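Long-range contacts in galactose-binding lectin (PDB 2DVA), which binds D-galactose and galactose-bearing sugars as a homotetrameric legume lectin of peanut whose subunits carry calcium and manganese ions: residues D78-D83 and D123-S128; G104-S109 and S207-L212; D136-D141 and T186-V191. All blocks are in the same frame, centred on the assembly; numbering follows the deposited sequence.

Contact 1: residues D78-D83 and D123-S128; sequences DYDPAD and DTYSNS. With CA (calcium ion), chain I; MN (manganese (II) ion), chain J; GAL (beta-D-galactopyranose), chain E.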
ATOM      1  N   ASP A  78       9.557  31.018 -28.694  1.00 43.52           N
ATOM      2  CA  ASP A  78       8.548  31.950 -29.191  1.00 39.79           C
ATOM      3  C   ASP A  78       7.536  31.026 -29.872  1.00 38.67           C
ATOM      4  O   ASP A  78       6.661  31.463 -30.617  1.00 37.33           O
ATOM      5  CB  ASP A  78       9.162  32.856 -30.263  1.00 40.98           C
ATOM      6  CG  ASP A  78      10.311  33.708 -29.741  1.00 41.99           C
ATOM      7  OD1 ASP A  78      10.110  34.928 -29.571  1.00 45.40           O
ATOM      8  OD2 ASP A  78      11.410  33.168 -29.501  1.00 39.48           O
ATOM      9  N   TYR A  79       7.699  29.734 -29.611  1.00 34.37           N
ATOM     10  CA  TYR A  79       6.865  28.693 -30.186  1.00 34.28           C
ATOM     11  C   TYR A  79       5.418  28.682 -29.709  1.00 34.70           C
ATOM     12  O   TYR A  79       5.093  29.139 -28.609  1.00 34.68           O
ATOM     13  CB  TYR A  79       7.498  27.331 -29.899  1.00 31.38           C
ATOM     14  CG  TYR A  79       8.901  27.202 -30.432  1.00 30.36           C
ATOM     15  CD1 TYR A  79       9.136  26.834 -31.755  1.00 29.75           C
ATOM     16  CD2 TYR A  79      10.002  27.477 -29.618  1.00 32.65           C
ATOM     17  CE1 TYR A  79      10.433  26.738 -32.259  1.00 30.92           C
ATOM     18  CE2 TYR A  79      11.307  27.387 -30.112  1.00 31.10           C
ATOM     19  CZ  TYR A  79      11.512  27.016 -31.432  1.00 30.80           C
ATOM     20  OH  TYR A  79      12.793  26.928 -31.923  1.00 33.52           O
ATOM     21  N   ASP A  80       4.555  28.151 -30.565  1.00 34.08           N
ATOM     22  CA  ASP A  80       3.141  28.022 -30.268  1.00 34.72           C
ATOM     23  C   ASP A  80       3.049  26.844 -29.292  1.00 33.69           C
ATOM     24  O   ASP A  80       3.598  25.778 -29.551  1.00 34.10           O
ATOM     25  CB  ASP A  80       2.387  27.737 -31.569  1.00 37.60           C
ATOM     26  CG  ASP A  80       0.882  27.736 -31.393  1.00 40.17           C
ATOM     27  OD1 ASP A  80       0.361  28.561 -30.613  1.00 41.41           O
ATOM     28  OD2 ASP A  80       0.216  26.919 -32.058  1.00 43.72           O
ATOM     29  N   PRO A  81       2.384  27.035 -28.140  1.00 32.70           N
ATOM     30  CA  PRO A  81       2.241  25.977 -27.132  1.00 32.48           C
ATOM     31  C   PRO A  81       1.509  24.744 -27.660  1.00 31.29           C
ATOM     32  O   PRO A  81       0.283  24.711 -27.677  1.00 31.53           O
ATOM     33  CB  PRO A  81       1.464  26.670 -26.011  1.00 32.65           C
ATOM     34  CG  PRO A  81       1.865  28.119 -26.162  1.00 32.98           C
ATOM     35  CD  PRO A  81       1.795  28.296 -27.659  1.00 33.15           C
ATOM     36  N   ALA A  82       2.270  23.739 -28.085  1.00 30.79           N
ATOM     37  CA  ALA A  82       1.700  22.502 -28.622  1.00 29.52           C
ATOM     38  C   ALA A  82       2.665  21.350 -28.321  1.00 29.08           C
ATOM     39  O   ALA A  82       3.821  21.605 -27.994  1.00 29.05           O
ATOM     40  CB  ALA A  82       1.491  22.650 -30.124  1.00 27.28           C
ATOM     41  N   ASP A  83       2.221  20.094 -28.437  1.00 27.86           N
ATOM     42  CA  ASP A  83       0.864  19.731 -28.852  1.00 28.26           C
ATOM     43  C   ASP A  83      -0.015  19.138 -27.745  1.00 27.73           C
ATOM     44  O   ASP A  83      -1.240  19.115 -27.863  1.00 26.32           O
ATOM     45  CB  ASP A  83       0.937  18.739 -30.011  1.00 29.25           C
ATOM     46  CG  ASP A  83       1.083  19.421 -31.348  1.00 30.51           C
ATOM     47  OD1 ASP A  83       0.047  19.757 -31.958  1.00 31.02           O
ATOM     48  OD2 ASP A  83       2.234  19.633 -31.780  1.00 32.10           O
ATOM     49  N   ASP A 123      -5.116  17.725 -25.077  1.00 28.81           N
ATOM     50  CA  ASP A 123      -4.792  18.430 -26.302  1.00 29.93           C
ATOM     51  C   ASP A 123      -4.774  19.952 -26.219  1.00 30.16           C
ATOM     52  O   ASP A 123      -5.776  20.556 -25.851  1.00 30.82           O
ATOM     53  CB  ASP A 123      -5.807  18.006 -27.345  1.00 30.93           C
ATOM     54  CG  ASP A 123      -5.248  18.023 -28.713  1.00 32.22           C
ATOM     55  OD1 ASP A 123      -4.362  18.863 -28.963  1.00 35.72           O
ATOM     56  OD2 ASP A 123      -5.693  17.205 -29.538  1.00 32.73           O
ATOM     57  N   THR A 124      -3.655  20.570 -26.607  1.00 29.10           N
ATOM     58  CA  THR A 124      -3.535  22.028 -26.552  1.00 30.03           C
ATOM     59  C   THR A 124      -3.440  22.741 -27.901  1.00 31.61           C
ATOM     60  O   THR A 124      -3.037  23.902 -27.958  1.00 30.04           O
ATOM     61  CB  THR A 124      -2.314  22.461 -25.727  1.00 29.85           C
ATOM     62  OG1 THR A 124      -1.118  22.135 -26.446  1.00 29.64           O
ATOM     63  CG2 THR A 124      -2.302  21.756 -24.378  1.00 29.73           C
ATOM     64  N   TYR A 125      -3.787  22.055 -28.985  1.00 32.40           N
ATOM     65  CA  TYR A 125      -3.752  22.673 -30.310  1.00 32.47           C
ATOM     66  C   TYR A 125      -4.836  22.054 -31.177  1.00 33.07           C
ATOM     67  O   TYR A 125      -5.004  20.847 -31.183  1.00 33.87           O
ATOM     68  CB  TYR A 125      -2.381  22.495 -30.972  1.00 32.17           C
ATOM     69  CG  TYR A 125      -2.340  23.066 -32.373  1.00 32.59           C
ATOM     70  CD1 TYR A 125      -2.735  22.297 -33.468  1.00 30.66           C
ATOM     71  CD2 TYR A 125      -1.991  24.403 -32.596  1.00 34.24           C
ATOM     72  CE1 TYR A 125      -2.794  22.835 -34.744  1.00 30.85           C
ATOM     73  CE2 TYR A 125      -2.049  24.960 -33.880  1.00 34.31           C
ATOM     74  CZ  TYR A 125      -2.452  24.165 -34.949  1.00 34.21           C
ATOM     75  OH  TYR A 125      -2.526  24.694 -36.219  1.00 33.36           O
ATOM     76  N   SER A 126      -5.572  22.874 -31.913  1.00 30.72           N
ATOM     77  CA  SER A 126      -6.651  22.350 -32.740  1.00 31.25           C
ATOM     78  C   SER A 126      -6.254  21.888 -34.144  1.00 32.04           C
ATOM     79  O   SER A 126      -6.171  22.701 -35.068  1.00 33.31           O
ATOM     80  CB  SER A 126      -7.764  23.392 -32.851  1.00 30.86           C
ATOM     81  OG  SER A 126      -8.918  22.835 -33.451  1.00 33.27           O
ATOM     82  N   ASN A 127      -6.016  20.585 -34.298  1.00 30.67           N
ATOM     83  CA  ASN A 127      -5.666  20.014 -35.598  1.00 31.69           C
ATOM     84  C   ASN A 127      -6.942  19.631 -36.334  1.00 31.92           C
ATOM     85  O   ASN A 127      -7.572  18.619 -36.019  1.00 31.92           O
ATOM     86  CB  ASN A 127      -4.796  18.762 -35.457  1.00 28.63           C
ATOM     87  CG  ASN A 127      -3.451  19.055 -34.846  1.00 29.88           C
ATOM     88  OD1 ASN A 127      -3.362  19.349 -33.667  1.00 28.83           O
ATOM     89  ND2 ASN A 127      -2.392  18.986 -35.651  1.00 27.99           N
ATOM     90  N   SER A 128      -7.317  20.442 -37.315  1.00 31.57           N
ATOM     91  CA  SER A 128      -8.519  20.184 -38.095  1.00 32.40           C
ATOM     92  C   SER A 128      -8.433  18.841 -38.813  1.00 32.04           C
ATOM     93  O   SER A 128      -9.443  18.164 -38.991  1.00 31.80           O
ATOM     94  CB  SER A 128      -8.734  21.303 -39.116  1.00 33.06           C
ATOM     95  OG  SER A 128      -7.615  21.429 -39.980  1.00 36.78           O
TER
HETATM   96 CA    CA I 237      -4.392  18.426 -31.516  1.00 32.59          CA
HETATM   97 MN    MN J 238      -7.573  16.201 -29.859  1.00 42.15          MN
HETATM   98  C1  GAL E   2       1.658  22.200 -36.899  1.00 33.92           C
HETATM   99  C2  GAL E   2       1.271  20.858 -36.290  1.00 32.23           C
HETATM  100  C3  GAL E   2       0.299  21.030 -35.111  1.00 32.99           C
HETATM  101  C4  GAL E   2       0.878  22.046 -33.983  1.00 33.30           C
HETATM  102  C5  GAL E   2       1.116  23.422 -34.684  1.00 33.75           C
HETATM  103  C6  GAL E   2       1.559  24.747 -34.109  1.00 34.85           C
HETATM  104  O2  GAL E   2       0.719  20.112 -37.360  1.00 33.00           O
HETATM  105  O3  GAL E   2       0.086  19.757 -34.514  1.00 31.95           O
HETATM  106  O4  GAL E   2       2.167  21.628 -33.494  1.00 33.86           O
HETATM  107  O5  GAL E   2       2.083  23.182 -35.832  1.00 33.11           O
HETATM  108  O6  GAL E   2       1.476  26.098 -34.510  1.00 36.70           O
HETATM  109  O   HOH W   1      -2.063  18.751 -30.468  1.00 29.18           O
HETATM  110  O   HOH W   2      -4.145  15.812 -31.919  1.00 27.98           O
HETATM  111  O   HOH W   3      -9.672  15.263 -30.074  1.00 25.29           O
HETATM  112  O   HOH W   4      -6.257  14.601 -30.919  1.00 27.22           O
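Asp-80 comes up to the ring of Tyr-125 at its edge, close to the ring plane, OD2 standing 3.4 Å from CD2 and accepting a hydrogen bond from GAL O6 at 2.9 Å. One face of the same ring carries the galactose: C4 of GAL lies 3.6 Å above the plane, over the centre of the Tyr-125 ring. A chi1 of 177°, CG anti to the backbone N, brings that ring against the sugar. Tyr-125 O binds the calcium ion. Asp-83 meets the galactose with both carboxylate oxygens, OD1 taking the proton of GAL O3 and OD2 that of GAL O4, each at 2.6 Å. From Asn-127, ND2 donates to GAL O3 at 2.8 Å and also bonds Glu-129, while OD1 binds calcium at 2.6 Å. A calcium-bound water donates to both the backbone O and OD1 of Asp-83, a link that probably helps to position the aspartate. On the backbone, Thr-124 N gives a straight bond (171°) to Asp-83 O, while Thr-124 OG1 is hydrogen-bonded to Gln-216. Asp-123 bridges calcium and manganese through OD2. This is the monosaccharide site of a legume lectin, with its cis peptide bond between Ala-82 and Asp-83 beside the metal pair.

Contact 2: residues G104-S109 and S207-L212; sequences GTLGVS and SASGSL. With GAL (beta-D-galactopyranose), chain E; MGC (methyl 2-acetamido-2-deoxy-alpha-D-galactopyranoside), chain B.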
ATOM      1  N   GLY A 104       0.282  16.929 -33.970  1.00 25.96           N
ATOM      2  CA  GLY A 104      -1.031  16.465 -33.552  1.00 26.34           C
ATOM      3  C   GLY A 104      -1.187  14.966 -33.362  1.00 27.41           C
ATOM      4  O   GLY A 104      -2.203  14.520 -32.825  1.00 26.80           O
ATOM      5  N   THR A 105      -0.202  14.188 -33.810  1.00 25.76           N
ATOM      6  CA  THR A 105      -0.243  12.735 -33.668  1.00 26.05           C
ATOM      7  C   THR A 105       0.031  12.336 -32.217  1.00 27.15           C
ATOM      8  O   THR A 105      -0.149  11.176 -31.838  1.00 28.80           O
ATOM      9  CB  THR A 105       0.820  12.047 -34.551  1.00 26.14           C
ATOM     10  OG1 THR A 105       2.123  12.372 -34.057  1.00 26.66           O
ATOM     11  CG2 THR A 105       0.706  12.508 -35.996  1.00 24.80           C
ATOM     12  N   LEU A 106       0.481  13.303 -31.420  1.00 25.72           N
ATOM     13  CA  LEU A 106       0.791  13.094 -30.010  1.00 25.91           C
ATOM     14  C   LEU A 106       1.771  11.948 -29.779  1.00 26.82           C
ATOM     15  O   LEU A 106       1.895  11.434 -28.662  1.00 26.01           O
ATOM     16  CB  LEU A 106      -0.493  12.847 -29.214  1.00 26.02           C
ATOM     17  CG  LEU A 106      -1.506  13.993 -29.238  1.00 27.37           C
ATOM     18  CD1 LEU A 106      -2.717  13.608 -28.395  1.00 28.14           C
ATOM     19  CD2 LEU A 106      -0.867  15.277 -28.713  1.00 27.86           C
ATOM     20  N   GLY A 107       2.466  11.551 -30.841  1.00 28.30           N
ATOM     21  CA  GLY A 107       3.439  10.477 -30.731  1.00 27.18           C
ATOM     22  C   GLY A 107       2.888   9.064 -30.651  1.00 26.75           C
ATOM     23  O   GLY A 107       3.644   8.128 -30.399  1.00 27.00           O
ATOM     24  N   VAL A 108       1.588   8.887 -30.865  1.00 27.83           N
ATOM     25  CA  VAL A 108       0.999   7.547 -30.797  1.00 30.63           C
ATOM     26  C   VAL A 108       0.335   7.067 -32.093  1.00 30.98           C
ATOM     27  O   VAL A 108      -0.020   5.896 -32.212  1.00 32.86           O
ATOM     28  CB  VAL A 108      -0.048   7.443 -29.658  1.00 29.05           C
ATOM     29  CG1 VAL A 108       0.625   7.619 -28.312  1.00 29.59           C
ATOM     30  CG2 VAL A 108      -1.134   8.487 -29.849  1.00 29.98           C
ATOM     31  N   SER A 109       0.171   7.965 -33.059  1.00 31.82           N
ATOM     32  CA  SER A 109      -0.470   7.604 -34.322  1.00 33.16           C
ATOM     33  C   SER A 109       0.371   7.978 -35.530  1.00 34.44           C
ATOM     34  O   SER A 109       1.415   8.616 -35.397  1.00 35.31           O
ATOM     35  CB  SER A 109      -1.822   8.304 -34.440  1.00 32.98           C
ATOM     36  OG  SER A 109      -1.658   9.702 -34.592  1.00 31.79           O
ATOM     37  N   SER A 207       2.810   9.989 -23.538  1.00 27.12           N
ATOM     38  CA  SER A 207       3.475  10.427 -24.758  1.00 27.22           C
ATOM     39  C   SER A 207       3.154  11.896 -25.007  1.00 27.62           C
ATOM     40  O   SER A 207       2.070  12.362 -24.668  1.00 27.80           O
ATOM     41  CB  SER A 207       3.011   9.592 -25.955  1.00 27.17           C
ATOM     42  OG  SER A 207       3.673   9.993 -27.146  1.00 25.96           O
ATOM     43  N   ALA A 208       4.110  12.618 -25.585  1.00 28.49           N
ATOM     44  CA  ALA A 208       3.943  14.034 -25.909  1.00 29.77           C
ATOM     45  C   ALA A 208       4.769  14.330 -27.160  1.00 30.51           C
ATOM     46  O   ALA A 208       5.736  13.624 -27.459  1.00 30.51           O
ATOM     47  CB  ALA A 208       4.409  14.909 -24.749  1.00 26.01           C
ATOM     48  N   SER A 209       4.394  15.375 -27.887  1.00 30.50           N
ATOM     49  CA  SER A 209       5.101  15.715 -29.113  1.00 32.03           C
ATOM     50  C   SER A 209       4.946  17.184 -29.474  1.00 31.51           C
ATOM     51  O   SER A 209       4.175  17.910 -28.853  1.00 31.92           O
ATOM     52  CB  SER A 209       4.575  14.851 -30.263  1.00 30.25           C
ATOM     53  OG  SER A 209       3.172  15.009 -30.405  1.00 30.69           O
ATOM     54  N   GLY A 210       5.695  17.607 -30.487  1.00 32.37           N
ATOM     55  CA  GLY A 210       5.642  18.979 -30.955  1.00 32.13           C
ATOM     56  C   GLY A 210       5.935  18.975 -32.444  1.00 33.76           C
ATOM     57  O   GLY A 210       6.163  17.913 -33.029  1.00 31.85           O
ATOM     58  N   SER A 211       5.916  20.147 -33.067  1.00 33.60           N
ATOM     59  CA  SER A 211       6.196  20.251 -34.495  1.00 34.14           C
ATOM     60  C   SER A 211       7.332  21.249 -34.691  1.00 35.14           C
ATOM     61  O   SER A 211       8.083  21.526 -33.752  1.00 35.41           O
ATOM     62  CB  SER A 211       4.944  20.707 -35.251  1.00 33.75           C
ATOM     63  OG  SER A 211       4.497  21.979 -34.809  1.00 32.00           O
ATOM     64  N   LEU A 212       7.470  21.788 -35.898  1.00 34.90           N
ATOM     65  CA  LEU A 212       8.531  22.760 -36.140  1.00 35.10           C
ATOM     66  C   LEU A 212       8.227  24.037 -35.364  1.00 33.69           C
ATOM     67  O   LEU A 212       9.094  24.576 -34.678  1.00 32.17           O
ATOM     68  CB  LEU A 212       8.664  23.072 -37.639  1.00 34.92           C
ATOM     69  CG  LEU A 212       9.853  23.967 -38.039  1.00 35.30           C
ATOM     70  CD1 LEU A 212      10.230  23.723 -39.493  1.00 36.86           C
ATOM     71  CD2 LEU A 212       9.505  25.427 -37.824  1.00 36.70           C
TER
HETATM   72  C1  GAL E   2       1.658  22.200 -36.899  1.00 33.92           C
HETATM   73  C2  GAL E   2       1.271  20.858 -36.290  1.00 32.23           C
HETATM   74  C3  GAL E   2       0.299  21.030 -35.111  1.00 32.99           C
HETATM   75  C4  GAL E   2       0.878  22.046 -33.983  1.00 33.30           C
HETATM   76  C5  GAL E   2       1.116  23.422 -34.684  1.00 33.75           C
HETATM   77  C6  GAL E   2       1.559  24.747 -34.109  1.00 34.85           C
HETATM   78  O2  GAL E   2       0.719  20.112 -37.360  1.00 33.00           O
HETATM   79  O3  GAL E   2       0.086  19.757 -34.514  1.00 31.95           O
HETATM   80  O4  GAL E   2       2.167  21.628 -33.494  1.00 33.86           O
HETATM   81  O5  GAL E   2       2.083  23.182 -35.832  1.00 33.11           O
HETATM   82  O6  GAL E   2       1.476  26.098 -34.510  1.00 36.70           O
HETATM   83  O6  MGC B   1       6.221  26.981 -39.673  1.00 44.02           O
HETATM   84  C6  MGC B   1       5.583  26.267 -38.634  1.00 38.13           C
HETATM   85  C5  MGC B   1       4.687  25.148 -39.161  1.00 37.53           C
HETATM   86  O5  MGC B   1       5.439  24.207 -40.106  1.00 37.17           O
HETATM   87  C1  MGC B   1       4.644  23.123 -40.772  1.00 37.22           C
HETATM   88  O1  MGC B   1       3.606  23.733 -41.570  1.00 40.74           O
HETATM   89  CM  MGC B   1       3.922  24.422 -42.943  1.00 43.60           C
HETATM   90  C2  MGC B   1       4.067  22.227 -39.669  1.00 36.67           C
HETATM   91  N2  MGC B   1       3.348  21.245 -40.398  1.00 36.18           N
HETATM   92  C7  MGC B   1       3.269  19.913 -40.085  1.00 35.64           C
HETATM   93  O7  MGC B   1       4.142  19.300 -39.434  1.00 34.42           O
HETATM   94  C8  MGC B   1       2.047  19.155 -40.574  1.00 32.54           C
HETATM   95  C3  MGC B   1       3.233  23.070 -38.679  1.00 35.48           C
HETATM   96  O3  MGC B   1       2.839  22.209 -37.680  1.00 32.77           O
HETATM   97  C4  MGC B   1       4.048  24.256 -37.995  1.00 35.20           C
HETATM   98  O4  MGC B   1       5.060  23.646 -37.150  1.00 35.56           O
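Ser-207 lays its CB alongside Val-108 CG1, 3.9 Å away, and sends OG to the carbonyl of Leu-106. Its OG is anti to the backbone N (chi1 -179°), which aims the hydroxyl off the strand and into the turn; the bond to Leu-106 O is short at 2.7 Å and arrives in the carbonyl plane, on a lone pair. Gly-107 CA passes 3.6 Å from Ser-207 OG, which crowds the place a CB would take; the positive phi also suits glycine. Two positions on, Ser-209 again faces the turn, its OG pressed against Leu-106 CA at 3.1 Å, though its hydroxyl is bonded to Gly-103 O. Strand 201-209 is an inner strand of the seven-stranded antiparallel sheet of the legume lectin fold, and 104-109, the end of a 3-10 turn and the loop after it, lies across that sheet. Val-108 also packs on Ile-86 and Phe-88, and Leu-106 on Glu-121, a manganese ligand. The C-terminal end of 207-212 and the N-terminal end of 104-109 reach the disaccharide: Ser-211 OG donates to GAL O5 at 2.9 Å and receives Gly-214 N, while Gly-104 N comes within 2.9 Å of GAL O3.

Contact 3: residues D136-D141 and T186-V191; sequences DHVGID and TTIAQV. With MN (manganese (II) ion), chain J.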
ATOM      1  N   ASP A 136      -8.732  23.979 -26.416  1.00 32.64           N
ATOM      2  CA  ASP A 136      -8.058  22.947 -25.632  1.00 30.52           C
ATOM      3  C   ASP A 136      -9.108  21.942 -25.180  1.00 29.93           C
ATOM      4  O   ASP A 136     -10.271  22.303 -24.976  1.00 29.89           O
ATOM      5  CB  ASP A 136      -7.380  23.552 -24.402  1.00 31.06           C
ATOM      6  CG  ASP A 136      -6.187  24.412 -24.754  1.00 31.07           C
ATOM      7  OD1 ASP A 136      -5.791  24.429 -25.936  1.00 31.60           O
ATOM      8  OD2 ASP A 136      -5.643  25.069 -23.844  1.00 32.51           O
ATOM      9  N   HIS A 137      -8.706  20.690 -25.003  1.00 26.62           N
ATOM     10  CA  HIS A 137      -9.670  19.677 -24.615  1.00 26.54           C
ATOM     11  C   HIS A 137      -9.056  18.382 -24.104  1.00 25.63           C
ATOM     12  O   HIS A 137      -7.878  18.101 -24.320  1.00 23.20           O
ATOM     13  CB  HIS A 137     -10.550  19.345 -25.821  1.00 24.94           C
ATOM     14  CG  HIS A 137      -9.768  18.935 -27.031  1.00 25.93           C
ATOM     15  ND1 HIS A 137      -9.098  19.841 -27.828  1.00 25.10           N
ATOM     16  CD2 HIS A 137      -9.501  17.712 -27.548  1.00 26.12           C
ATOM     17  CE1 HIS A 137      -8.456  19.195 -28.784  1.00 24.35           C
ATOM     18  NE2 HIS A 137      -8.683  17.902 -28.636  1.00 26.29           N
ATOM     19  N   VAL A 138      -9.883  17.604 -23.416  1.00 25.06           N
ATOM     20  CA  VAL A 138      -9.486  16.298 -22.922  1.00 27.23           C
ATOM     21  C   VAL A 138     -10.301  15.355 -23.808  1.00 27.86           C
ATOM     22  O   VAL A 138     -11.500  15.561 -24.012  1.00 27.49           O
ATOM     23  CB  VAL A 138      -9.883  16.079 -21.436  1.00 27.93           C
ATOM     24  CG1 VAL A 138      -9.492  14.658 -20.994  1.00 24.86           C
ATOM     25  CG2 VAL A 138      -9.183  17.096 -20.552  1.00 29.31           C
ATOM     26  N   GLY A 139      -9.652  14.336 -24.352  1.00 27.93           N
ATOM     27  CA  GLY A 139     -10.362  13.414 -25.214  1.00 27.83           C
ATOM     28  C   GLY A 139     -10.066  11.964 -24.907  1.00 28.11           C
ATOM     29  O   GLY A 139      -9.034  11.639 -24.321  1.00 27.75           O
ATOM     30  N   ILE A 140     -10.995  11.091 -25.280  1.00 27.61           N
ATOM     31  CA  ILE A 140     -10.823   9.663 -25.077  1.00 28.32           C
ATOM     32  C   ILE A 140     -10.569   9.122 -26.471  1.00 27.82           C
ATOM     33  O   ILE A 140     -11.422   9.239 -27.350  1.00 27.79           O
ATOM     34  CB  ILE A 140     -12.088   9.014 -24.498  1.00 29.47           C
ATOM     35  CG1 ILE A 140     -12.377   9.600 -23.113  1.00 31.32           C
ATOM     36  CG2 ILE A 140     -11.917   7.494 -24.440  1.00 26.88           C
ATOM     37  CD1 ILE A 140     -11.232   9.460 -22.141  1.00 33.54           C
ATOM     38  N   ASP A 141      -9.393   8.544 -26.673  1.00 26.24           N
ATOM     39  CA  ASP A 141      -9.023   8.027 -27.982  1.00 27.27           C
ATOM     40  C   ASP A 141      -9.004   6.503 -28.063  1.00 27.50           C
ATOM     41  O   ASP A 141      -8.592   5.825 -27.127  1.00 27.68           O
ATOM     42  CB  ASP A 141      -7.641   8.557 -28.379  1.00 25.12           C
ATOM     43  CG  ASP A 141      -7.569  10.077 -28.389  1.00 26.61           C
ATOM     44  OD1 ASP A 141      -8.630  10.743 -28.357  1.00 23.89           O
ATOM     45  OD2 ASP A 141      -6.436  10.607 -28.445  1.00 26.80           O
ATOM     46  N   THR A 186     -12.876  18.835 -14.348  1.00 28.42           N
ATOM     47  CA  THR A 186     -13.390  18.612 -15.685  1.00 28.82           C
ATOM     48  C   THR A 186     -13.460  17.089 -15.787  1.00 28.22           C
ATOM     49  O   THR A 186     -12.512  16.408 -15.404  1.00 27.21           O
ATOM     50  CB  THR A 186     -12.417  19.163 -16.745  1.00 29.68           C
ATOM     51  OG1 THR A 186     -12.209  20.563 -16.514  1.00 29.07           O
ATOM     52  CG2 THR A 186     -12.970  18.955 -18.151  1.00 28.26           C
ATOM     53  N   THR A 187     -14.578  16.552 -16.262  1.00 26.80           N
ATOM     54  CA  THR A 187     -14.704  15.107 -16.391  1.00 27.12           C
ATOM     55  C   THR A 187     -15.183  14.671 -17.769  1.00 27.00           C
ATOM     56  O   THR A 187     -15.841  15.430 -18.494  1.00 26.29           O
ATOM     57  CB  THR A 187     -15.697  14.497 -15.355  1.00 27.00           C
ATOM     58  OG1 THR A 187     -17.032  14.914 -15.664  1.00 25.53           O
ATOM     59  CG2 THR A 187     -15.333  14.916 -13.933  1.00 25.81           C
ATOM     60  N   ILE A 188     -14.837  13.437 -18.117  1.00 24.83           N
ATOM     61  CA  ILE A 188     -15.243  12.831 -19.373  1.00 26.34           C
ATOM     62  C   ILE A 188     -15.208  11.321 -19.160  1.00 26.85           C
ATOM     63  O   ILE A 188     -14.299  10.799 -18.509  1.00 25.21           O
ATOM     64  CB  ILE A 188     -14.310  13.243 -20.538  1.00 27.91           C
ATOM     65  CG1 ILE A 188     -14.846  12.665 -21.850  1.00 29.84           C
ATOM     66  CG2 ILE A 188     -12.875  12.789 -20.266  1.00 27.00           C
ATOM     67  CD1 ILE A 188     -14.148  13.205 -23.091  1.00 30.07           C
ATOM     68  N   ALA A 189     -16.219  10.629 -19.672  1.00 25.73           N
ATOM     69  CA  ALA A 189     -16.304   9.181 -19.517  1.00 26.95           C
ATOM     70  C   ALA A 189     -16.793   8.551 -20.810  1.00 26.83           C
ATOM     71  O   ALA A 189     -17.639   9.109 -21.502  1.00 27.35           O
ATOM     72  CB  ALA A 189     -17.246   8.827 -18.363  1.00 20.61           C
ATOM     73  N   GLN A 190     -16.259   7.379 -21.126  1.00 28.37           N
ATOM     74  CA  GLN A 190     -16.631   6.692 -22.351  1.00 29.28           C
ATOM     75  C   GLN A 190     -16.536   5.192 -22.184  1.00 28.42           C
ATOM     76  O   GLN A 190     -15.576   4.689 -21.618  1.00 27.93           O
ATOM     77  CB  GLN A 190     -15.704   7.118 -23.491  1.00 29.22           C
ATOM     78  CG  GLN A 190     -15.931   6.378 -24.800  1.00 29.77           C
ATOM     79  CD  GLN A 190     -17.280   6.692 -25.414  1.00 31.87           C
ATOM     80  OE1 GLN A 190     -17.627   7.857 -25.602  1.00 33.25           O
ATOM     81  NE2 GLN A 190     -18.047   5.654 -25.735  1.00 30.74           N
ATOM     82  N   VAL A 191     -17.539   4.483 -22.681  1.00 29.89           N
ATOM     83  CA  VAL A 191     -17.535   3.030 -22.626  1.00 27.32           C
ATOM     84  C   VAL A 191     -16.517   2.590 -23.676  1.00 26.08           C
ATOM     85  O   VAL A 191     -16.654   2.935 -24.844  1.00 25.72           O
ATOM     86  CB  VAL A 191     -18.932   2.446 -22.993  1.00 29.44           C
ATOM     87  CG1 VAL A 191     -18.843   0.936 -23.171  1.00 27.86           C
ATOM     88  CG2 VAL A 191     -19.947   2.781 -21.900  1.00 26.92           C
TER
HETATM   89 MN    MN J 238      -7.573  16.201 -29.859  1.00 42.15          MN
HETATM   90  O   HOH W   3      -9.672  15.263 -30.074  1.00 25.29           O
HETATM   91  O   HOH W   4      -6.257  14.601 -30.919  1.00 27.22           O
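The amide of Gln-190 is turned away from the strand its own CB rests on: CB packs 3.9 Å from Ile-140 CG2, but the chain bends at chi2 (66°) and carries the flat end along its own strand. There NE2 donates at one edge to Val-191 O, 3.2 Å off and nearly straight at 165°, with the acceptor lying in the amide plane. The other flat group, the imidazole of His-137, points to the far side of its strand. Its NE2 binds the manganese ion at 2.4 Å, and ND1 is hydrogen-bonded to Thr-135 O, so both ring nitrogens are engaged and the rotation of the ring is fixed. Glu-121, Asp-123 and Asp-132, with two waters, complete the metal shell.

Between the strands the side chains meet through carbon atoms, and Ile-188 CD1 also touches a backbone carbonyl. Ile-188 is fully extended and reaches across, setting CD1 4.0 Å from Ile-140 CG1 and 3.7 Å from Val-138 O, while its CG2 branch meets Val-138 CG1 at 3.9 Å. Ile-188 passes each of these two neighbours in the opposite direction, so its side chain wedges between Val-138 and Ile-140. No hydrogen bond joins the two strands. They belong to different sheets and run almost parallel (13°), their axes 7.7 Å apart, as in the layered β-sandwich of legume lectins.

Strand 137-141 lies in the seven-stranded sheet between 117-123 and 149-152. Val-151 adds to the same core against Val-138 and Ile-188, and Val-120 of strand 117-123 packs on Val-138 and Ile-140. Strand 185-191 pairs with 173-179, whose Val-176 touches both Ile-140 and Ile-188, and on the face turned away from 137-141, Thr-187 OG1 is hydrogen-bonded to Ser-64 and Asp-168 of the second subunit.

From the N terminus, residues 78-83 come first, then 104-109. Contact 1 closes at 123-128 with contact 2 still open, so these two cross. Contact 3 opens at 136-141 and is closed by 186-191; it is therefore nested inside the long loop that contact 2 ends at 207-212. Contact 1 joins the loops after strands 64-74 and 117-123, contact 2 joins the loop after 84-91 to the end of strand 201-209, and contact 3 ties one sheet to the other. Asp-83 N probably bonds to Ser-209 O between contacts 1 and 2, and Asp-123 N to His-137 O between contacts 1 and 3. Contacts 1 and 2 share the galactose, contacts 1 and 3 the manganese.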